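Local coordinates for protein 6-phosphogluconate dehydrogenase (Pseudomonas syringae, PDB 5U5G) that probably catalyses the NADP-dependent reduction of (2-oxopropyl)phosphonic acid, a late step of fosfomycin biosynthesis in pseudomonads, at residues L236-R239 / C240-E244. Sequence-based numbering, arbitrary orientation.
Sequences LGVR and CKDLE. With NAP (NADP nicotinamide-adenine-dinucleotide phosphate), chain E; 7VD ((2-oxopropyl)phosphonic acid), chain F.
Lys241, one turn further along the helix from Gly237, carries the strongest polar link from this turn to the cofactor, with Asp242 as its salt-bridge partner. Lys241 NZ lies 2.7 Å from Asp242 OD1, on the syn side of the carboxylate, and gives a second bond, 2.8 Å, to O2D of the NADP nicotinamide ribose; Thr98 O also accepts from it, and NAP O3D weakly. A lysine suits the place because its long chain, bent at its last two torsions (chi3 71°, chi4 70°), curls back to bring the ammonium to these oxygens. Asp242, with a weak bond from Asn177 to OD2, probably offsets that charge, while Asp242 CG comes to 3.6 Å from Val238 O.

Arg239 extends from another side of the helix, CG anti to its backbone N (chi1 -176°), and then bends. Its guanidinium is salt-bridged through NH2 to Glu180 and hydrogen-bonded through NH1 to Gln279 and Tyr217; C8 of (2-oxopropyl)phosphonic acid lies over one face, 3.7 Å from Arg239 NH1. Helix 236-247 belongs to the all-helical part that follows the Rossmann-type cofactor domain, as in 3-hydroxyisobutyrate dehydrogenases, and contributes to both ligand pockets.

Regular i to i+4 bonds run through the turn, from Cys240 N to Leu236 O (2.8 Å) on to Leu243 N with Arg239 O (3.0 Å). Val238, compact and apolar, rests CG2 on the pyrophosphate bridge, 3.5 Å from NAP O3. Away from the ligands, Leu243 CD2 packs obliquely on Arg239 CG at 3.9 Å, and Leu236 and Leu243 bury their branched ends against helix 257-273.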
ATOM      1  N   LEU A 236      -1.550   5.772  19.108  1.00 21.98           N
ATOM      2  CA  LEU A 236      -2.139   4.446  19.237  1.00 21.38           C
ATOM      3  C   LEU A 236      -3.575   4.524  19.731  1.00 24.14           C
ATOM      4  O   LEU A 236      -4.386   3.653  19.403  1.00 23.91           O
ATOM      5  CB  LEU A 236      -1.299   3.581  20.166  1.00 20.70           C
ATOM      6  CG  LEU A 236       0.033   3.075  19.586  1.00 22.98           C
ATOM      7  CD1 LEU A 236       0.961   2.619  20.706  1.00 23.55           C
ATOM      8  CD2 LEU A 236      -0.180   1.952  18.589  1.00 21.70           C
ATOM      9  N   GLY A 237      -3.907   5.560  20.508  1.00 23.27           N
ATOM     10  CA  GLY A 237      -5.289   5.752  20.917  1.00 25.37           C
ATOM     11  C   GLY A 237      -6.223   5.930  19.736  1.00 26.06           C
ATOM     12  O   GLY A 237      -7.290   5.310  19.671  1.00 21.08           O
ATOM     13  N   VAL A 238      -5.823   6.774  18.773  1.00 22.20           N
ATOM     14  CA  VAL A 238      -6.650   6.998  17.589  1.00 19.05           C
ATOM     15  C   VAL A 238      -6.689   5.748  16.712  1.00 20.20           C
ATOM     16  O   VAL A 238      -7.752   5.350  16.217  1.00 20.13           O
ATOM     17  CB  VAL A 238      -6.141   8.227  16.812  1.00 20.29           C
ATOM     18  CG1 VAL A 238      -6.636   8.211  15.375  1.00 16.28           C
ATOM     19  CG2 VAL A 238      -6.603   9.515  17.511  1.00 23.41           C
ATOM     20  N   ARG A 239      -5.534   5.115  16.510  1.00 21.41           N
ATOM     21  CA  ARG A 239      -5.466   3.910  15.690  1.00 21.37           C
ATOM     22  C   ARG A 239      -6.345   2.807  16.268  1.00 21.82           C
ATOM     23  O   ARG A 239      -7.123   2.172  15.543  1.00 19.55           O
ATOM     24  CB  ARG A 239      -4.009   3.439  15.582  1.00 18.14           C
ATOM     25  CG  ARG A 239      -3.791   2.232  14.662  1.00 23.89           C
ATOM     26  CD  ARG A 239      -3.250   2.693  13.310  1.00 25.30           C
ATOM     27  NE  ARG A 239      -4.303   2.664  12.319  1.00 29.97           N
ATOM     28  CZ  ARG A 239      -4.378   3.440  11.241  1.00 28.12           C
ATOM     29  NH1 ARG A 239      -3.465   4.368  10.988  1.00 21.40           N
ATOM     30  NH2 ARG A 239      -5.410   3.290  10.421  1.00 27.26           N
ATOM     31  N   CYS A 240      -6.248   2.582  17.585  1.00 21.49           N
ATOM     32  CA  CYS A 240      -7.013   1.508  18.228  1.00 22.81           C
ATOM     33  C   CYS A 240      -8.505   1.828  18.312  1.00 22.23           C
ATOM     34  O   CYS A 240      -9.334   0.907  18.270  1.00 24.73           O
ATOM     35  CB  CYS A 240      -6.442   1.218  19.624  1.00 22.22           C
ATOM     36  SG  CYS A 240      -4.861   0.291  19.584  1.00 22.68           S
ATOM     37  N   LYS A 241      -8.869   3.110  18.429  1.00 21.67           N
ATOM     38  CA  LYS A 241     -10.273   3.486  18.311  1.00 21.42           C
ATOM     39  C   LYS A 241     -10.852   2.990  16.989  1.00 22.44           C
ATOM     40  O   LYS A 241     -11.938   2.397  16.953  1.00 22.47           O
ATOM     41  CB  LYS A 241     -10.433   5.006  18.442  1.00 22.17           C
ATOM     42  CG  LYS A 241     -11.761   5.533  17.873  1.00 23.94           C
ATOM     43  CD  LYS A 241     -11.926   7.043  18.021  1.00 24.47           C
ATOM     44  CE  LYS A 241     -10.986   7.843  17.099  1.00 23.13           C
ATOM     45  NZ  LYS A 241     -11.323   7.768  15.648  1.00 21.25           N
ATOM     46  N   ASP A 242     -10.125   3.204  15.885  1.00 20.80           N
ATOM     47  CA  ASP A 242     -10.648   2.808  14.582  1.00 21.11           C
ATOM     48  C   ASP A 242     -10.658   1.288  14.423  1.00 20.77           C
ATOM     49  O   ASP A 242     -11.602   0.729  13.855  1.00 19.99           O
ATOM     50  CB  ASP A 242      -9.845   3.485  13.465  1.00 24.73           C
ATOM     51  CG  ASP A 242     -10.030   4.997  13.450  1.00 27.72           C
ATOM     52  OD1 ASP A 242     -10.941   5.491  14.163  1.00 26.49           O
ATOM     53  OD2 ASP A 242      -9.267   5.696  12.738  1.00 29.38           O
ATOM     54  N   LEU A 243      -9.634   0.604  14.943  1.00 18.92           N
ATOM     55  CA  LEU A 243      -9.619  -0.859  14.908  1.00 20.21           C
ATOM     56  C   LEU A 243     -10.800  -1.439  15.680  1.00 21.77           C
ATOM     57  O   LEU A 243     -11.373  -2.467  15.294  1.00 20.86           O
ATOM     58  CB  LEU A 243      -8.304  -1.377  15.495  1.00 19.36           C
ATOM     59  CG  LEU A 243      -7.159  -1.899  14.610  1.00 24.19           C
ATOM     60  CD1 LEU A 243      -7.558  -2.128  13.148  1.00 18.32           C
ATOM     61  CD2 LEU A 243      -5.893  -1.067  14.742  1.00 23.88           C
ATOM     62  N   GLU A 244     -11.162  -0.801  16.788  1.00 20.23           N
ATOM     63  CA  GLU A 244     -12.305  -1.251  17.567  1.00 24.23           C
ATOM     64  C   GLU A 244     -13.615  -0.995  16.826  1.00 21.53           C
ATOM     65  O   GLU A 244     -14.534  -1.820  16.875  1.00 22.53           O
ATOM     66  CB  GLU A 244     -12.290  -0.559  18.931  1.00 25.60           C
ATOM     67  CG  GLU A 244     -13.451  -0.920  19.846  1.00 32.10           C
ATOM     68  CD  GLU A 244     -13.462  -2.383  20.223  1.00 40.06           C
ATOM     69  OE1 GLU A 244     -12.387  -3.032  20.159  1.00 39.55           O
ATOM     70  OE2 GLU A 244     -14.556  -2.881  20.581  1.00 45.88           O
TER
HETATM   71  PA  NAP E 301      -6.006  13.866  19.080  1.00 21.92           P
HETATM   72  O1A NAP E 301      -5.936  12.831  20.142  1.00 21.47           O
HETATM   73  O2A NAP E 301      -4.754  14.516  18.546  1.00 22.98           O
HETATM   74  O5B NAP E 301      -7.049  15.073  19.542  1.00 26.10           O
HETATM   75  C5B NAP E 301      -8.242  14.458  19.965  1.00 21.06           C
HETATM   76  C4B NAP E 301      -9.299  15.578  20.072  1.00 23.90           C
HETATM   77  O4B NAP E 301     -10.518  15.091  20.631  1.00 21.02           O
HETATM   78  C3B NAP E 301      -8.741  16.738  20.974  1.00 22.98           C
HETATM   79  O3B NAP E 301      -9.246  17.953  20.513  1.00 25.37           O
HETATM   80  C2B NAP E 301      -9.425  16.405  22.315  1.00 23.98           C
HETATM   81  O2B NAP E 301      -9.654  17.457  23.118  1.00 19.87           O
HETATM   82  C1B NAP E 301     -10.815  15.913  21.744  1.00 21.23           C
HETATM   83  N9A NAP E 301     -11.490  15.145  22.772  1.00 21.84           N
HETATM   84  C8A NAP E 301     -11.304  13.798  23.145  1.00 23.29           C
HETATM   85  N7A NAP E 301     -12.098  13.421  24.184  1.00 22.40           N
HETATM   86  C5A NAP E 301     -12.814  14.587  24.491  1.00 21.52           C
HETATM   87  C6A NAP E 301     -13.788  14.871  25.464  1.00 24.38           C
HETATM   88  N6A NAP E 301     -14.214  13.902  26.338  1.00 24.03           N
HETATM   89  N1A NAP E 301     -14.340  16.106  25.573  1.00 25.97           N
HETATM   90  C2A NAP E 301     -13.887  17.041  24.680  1.00 21.60           C
HETATM   91  N3A NAP E 301     -12.978  16.923  23.702  1.00 22.32           N
HETATM   92  C4A NAP E 301     -12.444  15.665  23.625  1.00 22.05           C
HETATM   93  O3  NAP E 301      -6.745  12.964  17.924  1.00 24.01           O
HETATM   94  PN  NAP E 301      -6.409  13.395  16.419  1.00 20.74           P
HETATM   95  O1N NAP E 301      -6.572  14.843  16.170  1.00 23.16           O
HETATM   96  O2N NAP E 301      -5.317  12.561  15.787  1.00 18.50           O
HETATM   97  O5D NAP E 301      -7.774  12.711  15.574  1.00 23.44           O
HETATM   98  C5D NAP E 301      -8.889  13.476  15.703  1.00 21.02           C
HETATM   99  C4D NAP E 301      -9.927  12.886  14.766  1.00 23.07           C
HETATM  100  O4D NAP E 301      -9.421  12.891  13.405  1.00 24.57           O
HETATM  101  C3D NAP E 301     -10.176  11.368  15.151  1.00 21.37           C
HETATM  102  O3D NAP E 301     -11.532  11.079  14.960  1.00 22.13           O
HETATM  103  C2D NAP E 301      -9.315  10.617  14.160  1.00 21.09           C
HETATM  104  O2D NAP E 301      -9.816   9.347  13.834  1.00 24.18           O
HETATM  105  C1D NAP E 301      -9.454  11.555  12.917  1.00 23.85           C
HETATM  106  N1N NAP E 301      -8.338  11.397  12.006  1.00 24.78           N
HETATM  107  C2N NAP E 301      -6.994  11.575  12.428  1.00 24.72           C
HETATM  108  C3N NAP E 301      -5.986  11.490  11.490  1.00 25.22           C
HETATM  109  C7N NAP E 301      -4.589  11.700  11.882  1.00 25.77           C
HETATM  110  O7N NAP E 301      -3.661  11.677  11.071  1.00 26.45           O
HETATM  111  N7N NAP E 301      -4.283  11.989  13.199  1.00 25.78           N
HETATM  112  C4N NAP E 301      -6.272  11.250  10.031  1.00 24.89           C
HETATM  113  C5N NAP E 301      -7.690  11.063   9.721  1.00 21.95           C
HETATM  114  C6N NAP E 301      -8.632  11.121  10.661  1.00 22.90           C
HETATM  115  P2B NAP E 301      -8.241  17.926  24.211  1.00 21.74           P
HETATM  116  O1X NAP E 301      -7.372  18.581  23.183  1.00 20.99           O
HETATM  117  O2X NAP E 301      -8.915  18.845  25.234  1.00 20.24           O
HETATM  118  O3X NAP E 301      -7.833  16.553  24.690  1.00 22.37           O
HETATM  119  P1  7VD F 302      -5.022   8.640   7.883  1.00 22.86           P
HETATM  120  C1  7VD F 302      -4.924   8.523   9.691  1.00 25.91           C
HETATM  121  O2  7VD F 302      -6.191   7.903   7.273  1.00 21.90           O
HETATM  122  O3  7VD F 302      -5.018  10.075   7.411  1.00 20.55           O
HETATM  123  O4  7VD F 302      -3.723   7.968   7.511  1.00 26.38           O
HETATM  124  C6  7VD F 302      -6.122   7.936  10.393  1.00 28.38           C
HETATM  125  O7  7VD F 302      -7.266   8.145   9.990  1.00 26.91           O
HETATM  126  C8  7VD F 302      -5.821   7.089  11.600  1.00 29.09           C